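Local coordinates for surface presentation of antigens protein spaK (Salmonella typhimurium, PDB 2FM8) that acts as a cytoplasmic type III secretion chaperone, storing effectors such as SipA, SopA, SopE and SopE2 in a secretion-competent state for delivery into host cells, at residues 1-6 with 47-52; 81-85 with 102-108. All coordinates share one frame; numbering follows the deposited sequence.

Overall arrangement
Both contacts reach the antiparallel sheet of this chaperone, on neighbouring strands 51-57 and 97-103, with centres about 13 Å apart. Contact 1 (1-6 with 47-52) lies at the periphery, where the N-terminal residues meet a hairpin; small aliphatic touches lead out to exposed polar groups, and no clear hydrogen bond crosses it. Contact 2 (81-85 with 102-108) lies nearer the middle of the chain and is more extensive: two backbone hydrogen bonds join a loop to the end of strand 97-103, with aromatic packing against helix 112-132 and an arginine reaching the second subunit. The backbone of Val52 pairs with that of Val104, and Met1 packs on Pro106, linking the two.

Contact 1 (1-6 with 47-52); sequences MQHLDI and VKDDDV
With CG1 opposite the main-chain N (chi1 -168°) and a further bend at chi2 (61°), Ile6 sends CD1 toward Val52, which places CG1 opposite its own N (chi1 178°). The two side chains come tip to tip, Ile6 CD1 lying 4.1 Å from Val52 CG1. Val52 belongs to a beta hairpin, strands 43-48 and 51-57 joined by a type I' turn from Lys48 to Asp51; the turn is closed by two backbone hydrogen bonds, Lys48 N to Asp51 O and Asp51 N to Lys48 O. Against it lies the N-terminal segment leading into helix 6-17, whose first turn is capped weakly by Asp5 OD1 on the backbone N of Glu8.

Val47, on the other strand of the hairpin, slides past Ile6 in the opposite direction, its CG2 3.8 Å from Ile6 CB and close to both branches there. Ile6 and Val52 are buried, whereas Val47 is exposed, and this aliphatic patch gives way to polar groups at the turn. There the carboxylate of Asp50 faces Met1, and Gln2 lies near it. The approach of Met1 O to Asp50 OD1, 3.3 Å, is not a hydrogen bond, as both atoms are acceptors. Back in the aliphatic patch, the second methyl of Val52 is used as well: Leu4 comes in nearly at right angles and sets CD2 3.8 Å from Val52 CG2.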
loop_
_atom_site.group_PDB
_atom_site.type_symbol
_atom_site.label_atom_id
_atom_site.label_comp_id
_atom_site.label_asym_id
_atom_site.label_seq_id
_atom_site.Cartn_x
_atom_site.Cartn_y
_atom_site.Cartn_z
ATOM N N MET A 1 -14.123 0.101 -33.002
ATOM C CA MET A 1 -13.157 0.489 -31.902
ATOM C C MET A 1 -12.299 1.678 -32.337
ATOM O O MET A 1 -11.312 2.034 -31.688
ATOM C CB MET A 1 -12.260 -0.703 -31.520
ATOM C CG MET A 1 -11.665 -0.671 -30.090
ATOM S SD MET A 1 -12.828 -0.724 -28.671
ATOM C CE MET A 1 -14.225 -1.618 -29.335
ATOM N N GLN A 2 -12.771 2.341 -33.386
ATOM C CA GLN A 2 -11.921 3.058 -34.343
ATOM C C GLN A 2 -12.774 4.047 -35.153
ATOM O O GLN A 2 -12.290 5.071 -35.637
ATOM C CB GLN A 2 -11.279 2.039 -35.297
ATOM C CG GLN A 2 -9.792 2.227 -35.515
ATOM C CD GLN A 2 -8.984 1.933 -34.264
ATOM O OE1 GLN A 2 -8.426 2.847 -33.655
ATOM N NE2 GLN A 2 -8.921 0.656 -33.868
ATOM N N HIS A 3 -14.039 3.678 -35.340
ATOM C CA HIS A 3 -15.097 4.583 -35.753
ATOM C C HIS A 3 -15.905 5.018 -34.508
ATOM O O HIS A 3 -16.962 5.644 -34.644
ATOM C CB HIS A 3 -16.001 3.840 -36.750
ATOM C CG HIS A 3 -16.785 4.730 -37.670
ATOM N ND1 HIS A 3 -18.086 5.116 -37.405
ATOM C CD2 HIS A 3 -16.466 5.278 -38.869
ATOM C CE1 HIS A 3 -18.527 5.874 -38.396
ATOM N NE2 HIS A 3 -17.565 5.988 -39.295
ATOM N N LEU A 4 -15.411 4.703 -33.301
ATOM C CA LEU A 4 -16.230 4.831 -32.075
ATOM C C LEU A 4 -16.493 6.284 -31.702
ATOM O O LEU A 4 -15.561 7.064 -31.527
ATOM C CB LEU A 4 -15.593 4.128 -30.869
ATOM C CG LEU A 4 -16.395 4.315 -29.556
ATOM C CD1 LEU A 4 -17.689 3.523 -29.584
ATOM C CD2 LEU A 4 -15.612 3.936 -28.359
ATOM N N ASP A 5 -17.763 6.637 -31.552
ATOM C CA ASP A 5 -18.123 7.983 -31.155
ATOM C C ASP A 5 -18.561 7.921 -29.699
ATOM O O ASP A 5 -19.669 7.481 -29.396
ATOM C CB ASP A 5 -19.234 8.519 -32.057
ATOM C CG ASP A 5 -19.504 10.005 -31.848
ATOM O OD1 ASP A 5 -19.168 10.586 -30.793
ATOM O OD2 ASP A 5 -20.064 10.608 -32.767
ATOM N N ILE A 6 -17.683 8.358 -28.801
ATOM C CA ILE A 6 -17.949 8.255 -27.357
ATOM C C ILE A 6 -19.120 9.156 -26.887
ATOM O O ILE A 6 -19.953 8.740 -26.078
ATOM C CB ILE A 6 -16.639 8.451 -26.512
ATOM C CG1 ILE A 6 -16.864 8.048 -25.051
ATOM C CG2 ILE A 6 -16.118 9.874 -26.579
ATOM C CD1 ILE A 6 -17.260 6.609 -24.864
ATOM N N VAL A 47 -11.637 8.444 -23.779
ATOM C CA VAL A 47 -10.936 7.555 -24.703
ATOM C C VAL A 47 -9.450 7.896 -24.711
ATOM O O VAL A 47 -9.039 9.038 -24.949
ATOM C CB VAL A 47 -11.497 7.650 -26.123
ATOM C CG1 VAL A 47 -10.786 6.663 -27.063
ATOM C CG2 VAL A 47 -12.995 7.390 -26.096
ATOM N N LYS A 48 -8.642 6.887 -24.457
ATOM C CA LYS A 48 -7.229 7.076 -24.323
ATOM C C LYS A 48 -6.622 6.005 -25.194
ATOM O O LYS A 48 -6.668 4.829 -24.852
ATOM C CB LYS A 48 -6.823 6.937 -22.860
ATOM C CG LYS A 48 -5.525 7.644 -22.479
ATOM C CD LYS A 48 -5.349 7.621 -20.941
ATOM C CE LYS A 48 -3.919 7.994 -20.494
ATOM N NZ LYS A 48 -3.431 7.100 -19.359
ATOM N N ASP A 49 -6.136 6.431 -26.362
ATOM C CA ASP A 49 -5.589 5.549 -27.393
ATOM C C ASP A 49 -6.334 4.215 -27.489
ATOM O O ASP A 49 -5.817 3.135 -27.121
ATOM C CB ASP A 49 -4.059 5.389 -27.220
ATOM C CG ASP A 49 -3.253 6.271 -28.217
ATOM O OD1 ASP A 49 -3.834 6.752 -29.242
ATOM O OD2 ASP A 49 -2.032 6.466 -27.982
ATOM N N ASP A 50 -7.571 4.340 -27.966
ATOM C CA ASP A 50 -8.479 3.212 -28.202
ATOM C C ASP A 50 -8.901 2.401 -26.949
ATOM O O ASP A 50 -9.454 1.314 -27.086
ATOM C CB ASP A 50 -7.885 2.278 -29.263
ATOM C CG ASP A 50 -7.671 2.981 -30.603
ATOM O OD1 ASP A 50 -8.563 3.772 -31.000
ATOM O OD2 ASP A 50 -6.618 2.742 -31.243
ATOM N N ASP A 51 -8.645 2.928 -25.749
ATOM C CA ASP A 51 -9.186 2.371 -24.515
ATOM C C ASP A 51 -10.246 3.348 -24.009
ATOM O O ASP A 51 -9.999 4.541 -23.950
ATOM C CB ASP A 51 -8.111 2.259 -23.438
ATOM C CG ASP A 51 -7.002 1.271 -23.784
ATOM O OD1 ASP A 51 -7.303 0.167 -24.255
ATOM O OD2 ASP A 51 -5.825 1.595 -23.537
ATOM N N VAL A 52 -11.410 2.836 -23.641
ATOM C CA VAL A 52 -12.402 3.644 -22.955
ATOM C C VAL A 52 -12.294 3.478 -21.432
ATOM O O VAL A 52 -12.397 2.374 -20.908
ATOM C CB VAL A 52 -13.807 3.328 -23.428
ATOM C CG1 VAL A 52 -14.819 4.151 -22.650
ATOM C CG2 VAL A 52 -13.918 3.647 -24.924
#

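Contact 2 (81-85 with 102-108)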
loop_
_atom_site.group_PDB
_atom_site.type_symbol
_atom_site.label_atom_id
_atom_site.label_comp_id
_atom_site.label_asym_id
_atom_site.label_seq_id
_atom_site.Cartn_x
_atom_site.Cartn_y
_atom_site.Cartn_z
ATOM N N CYS A 81 -15.832 -6.988 -11.206
ATOM C CA CYS A 81 -16.580 -6.014 -11.976
ATOM C C CYS A 81 -16.733 -6.577 -13.384
ATOM O O CYS A 81 -15.750 -6.678 -14.135
ATOM C CB CYS A 81 -15.848 -4.690 -11.998
ATOM S SG CYS A 81 -16.637 -3.485 -13.009
ATOM N N HIS A 82 -17.961 -6.936 -13.724
ATOM C CA HIS A 82 -18.257 -7.662 -14.956
ATOM C C HIS A 82 -18.013 -6.852 -16.242
ATOM O O HIS A 82 -17.907 -7.450 -17.295
ATOM C CB HIS A 82 -19.722 -8.159 -14.971
ATOM C CG HIS A 82 -20.077 -9.084 -13.843
ATOM N ND1 HIS A 82 -19.471 -10.310 -13.656
ATOM C CD2 HIS A 82 -21.001 -8.968 -12.855
ATOM C CE1 HIS A 82 -19.994 -10.903 -12.593
ATOM N NE2 HIS A 82 -20.921 -10.106 -12.083
ATOM N N PHE A 83 -17.931 -5.524 -16.163
ATOM C CA PHE A 83 -17.794 -4.683 -17.378
ATOM C C PHE A 83 -16.366 -4.138 -17.599
ATOM O O PHE A 83 -16.097 -3.425 -18.576
ATOM C CB PHE A 83 -18.853 -3.551 -17.421
ATOM C CG PHE A 83 -18.810 -2.631 -16.234
ATOM C CD1 PHE A 83 -17.897 -1.591 -16.177
ATOM C CD2 PHE A 83 -19.658 -2.826 -15.155
ATOM C CE1 PHE A 83 -17.835 -0.758 -15.061
ATOM C CE2 PHE A 83 -19.592 -1.998 -14.038
ATOM C CZ PHE A 83 -18.689 -0.966 -14.000
ATOM N N ALA A 84 -15.456 -4.505 -16.708
ATOM C CA ALA A 84 -14.076 -4.076 -16.780
ATOM C C ALA A 84 -13.199 -5.164 -17.407
ATOM O O ALA A 84 -13.411 -6.372 -17.205
ATOM C CB ALA A 84 -13.554 -3.724 -15.390
ATOM N N ARG A 85 -12.208 -4.721 -18.163
ATOM C CA ARG A 85 -11.172 -5.616 -18.636
ATOM C C ARG A 85 -10.492 -6.196 -17.426
ATOM O O ARG A 85 -10.207 -5.479 -16.504
ATOM C CB ARG A 85 -10.126 -4.862 -19.428
ATOM C CG ARG A 85 -10.477 -4.654 -20.808
ATOM C CD ARG A 85 -9.231 -4.483 -21.585
ATOM N NE ARG A 85 -9.506 -4.011 -22.940
ATOM C CZ ARG A 85 -9.719 -4.799 -23.994
ATOM N NH1 ARG A 85 -9.743 -6.123 -23.875
ATOM N NH2 ARG A 85 -9.937 -4.247 -25.180
ATOM N N ALA A 102 -12.350 2.188 -14.268
ATOM C CA ALA A 102 -12.749 1.024 -15.038
ATOM C C ALA A 102 -12.203 1.158 -16.460
ATOM O O ALA A 102 -12.514 2.139 -17.163
ATOM C CB ALA A 102 -14.254 0.932 -15.071
ATOM N N LEU A 103 -11.354 0.222 -16.857
ATOM C CA LEU A 103 -10.975 0.075 -18.239
ATOM C C LEU A 103 -12.067 -0.776 -18.828
ATOM O O LEU A 103 -12.119 -1.963 -18.604
ATOM C CB LEU A 103 -9.608 -0.623 -18.368
ATOM C CG LEU A 103 -9.131 -0.950 -19.787
ATOM C CD1 LEU A 103 -9.033 0.306 -20.595
ATOM C CD2 LEU A 103 -7.801 -1.662 -19.754
ATOM N N VAL A 104 -12.959 -0.157 -19.579
ATOM C CA VAL A 104 -14.170 -0.829 -20.026
ATOM C C VAL A 104 -13.893 -1.914 -21.080
ATOM O O VAL A 104 -13.211 -1.665 -22.077
ATOM C CB VAL A 104 -15.161 0.151 -20.629
ATOM C CG1 VAL A 104 -16.456 -0.561 -20.978
ATOM C CG2 VAL A 104 -15.436 1.319 -19.666
ATOM N N HIS A 105 -14.476 -3.091 -20.872
ATOM C CA HIS A 105 -14.330 -4.174 -21.819
ATOM C C HIS A 105 -15.117 -3.808 -23.092
ATOM O O HIS A 105 -16.203 -3.277 -22.984
ATOM C CB HIS A 105 -14.843 -5.478 -21.202
ATOM C CG HIS A 105 -14.500 -6.699 -22.006
ATOM N ND1 HIS A 105 -15.082 -6.973 -23.224
ATOM C CD2 HIS A 105 -13.613 -7.697 -21.778
ATOM C CE1 HIS A 105 -14.578 -8.100 -23.705
ATOM N NE2 HIS A 105 -13.682 -8.556 -22.849
ATOM N N PRO A 106 -14.557 -4.058 -24.297
ATOM C CA PRO A 106 -15.283 -3.751 -25.545
ATOM C C PRO A 106 -16.683 -4.373 -25.713
ATOM O O PRO A 106 -17.511 -3.799 -26.398
ATOM C CB PRO A 106 -14.331 -4.242 -26.645
ATOM C CG PRO A 106 -13.010 -4.294 -26.017
ATOM C CD PRO A 106 -13.212 -4.586 -24.569
ATOM N N ASP A 107 -16.945 -5.521 -25.089
ATOM C CA ASP A 107 -18.298 -6.097 -25.013
ATOM C C ASP A 107 -19.311 -5.094 -24.505
ATOM O O ASP A 107 -20.492 -5.222 -24.799
ATOM C CB ASP A 107 -18.344 -7.271 -24.031
ATOM C CG ASP A 107 -17.672 -8.514 -24.559
ATOM O OD1 ASP A 107 -17.261 -8.548 -25.730
ATOM O OD2 ASP A 107 -17.560 -9.458 -23.785
ATOM N N PHE A 108 -18.878 -4.129 -23.702
ATOM C CA PHE A 108 -19.802 -3.106 -23.182
ATOM C C PHE A 108 -19.765 -1.801 -23.942
ATOM O O PHE A 108 -20.274 -0.779 -23.481
ATOM C CB PHE A 108 -19.548 -2.917 -21.688
ATOM C CG PHE A 108 -19.983 -4.095 -20.886
ATOM C CD1 PHE A 108 -21.267 -4.158 -20.384
ATOM C CD2 PHE A 108 -19.125 -5.180 -20.699
ATOM C CE1 PHE A 108 -21.686 -5.269 -19.664
ATOM C CE2 PHE A 108 -19.529 -6.305 -19.990
ATOM C CZ PHE A 108 -20.803 -6.354 -19.461
#
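Phe83 and Phe108 make the dense end of this contact. Phe83 CB sits squarely over the Phe108 ring as a CH-pi contact, 3.6 Å from the centroid and 8° off the normal. The Phe83 ring itself heads elsewhere: with CG between backbone N and carbonyl carbon (chi1 58°), it turns away from Phe108 and offers its edge, through CE1, to Ala102 CB at 4.0 Å. Cys81 SG covers one face of that ring, 3.3 Å above its plane and over its centre. Ala118 and Phe122 of helix 112-132 pack on Phe83 and Ala102 respectively, and both of these are buried, as are Leu103 and Val104; the solvent side lies at His82 and Asp107, which are exposed.

The loop after helix 62-78 is joined to the end of strand 97-103 by a single beta bridge, Ala84 with Val104. Two backbone hydrogen bonds flank the bridge, Arg85 N to Leu103 O and His105 N to Phe83 O, each 2.8 Å. Val104 is also hydrogen-bonded through its backbone to Val52 of strand 51-57, so it links the loop to the sheet.

Arg85 and Pro106 are partly exposed, and the arginine lies beside the second subunit. Extended from CG to NE, Arg85 passes Leu103, its CD 3.7 Å from Leu103 CD2, and then crosses Pro106 at about a right angle. Pro106 CD lies 3.3 Å above the guanidinium plane, offset toward the rim. Arg85 NH1 comes near Arg85 NH2 of the second subunit, like charges brought close together, and Leu103 packs on Gly86 of that subunit. Nearby, the His105 ring is held by its ND1, which accepts an in-plane hydrogen bond from Asp107 N.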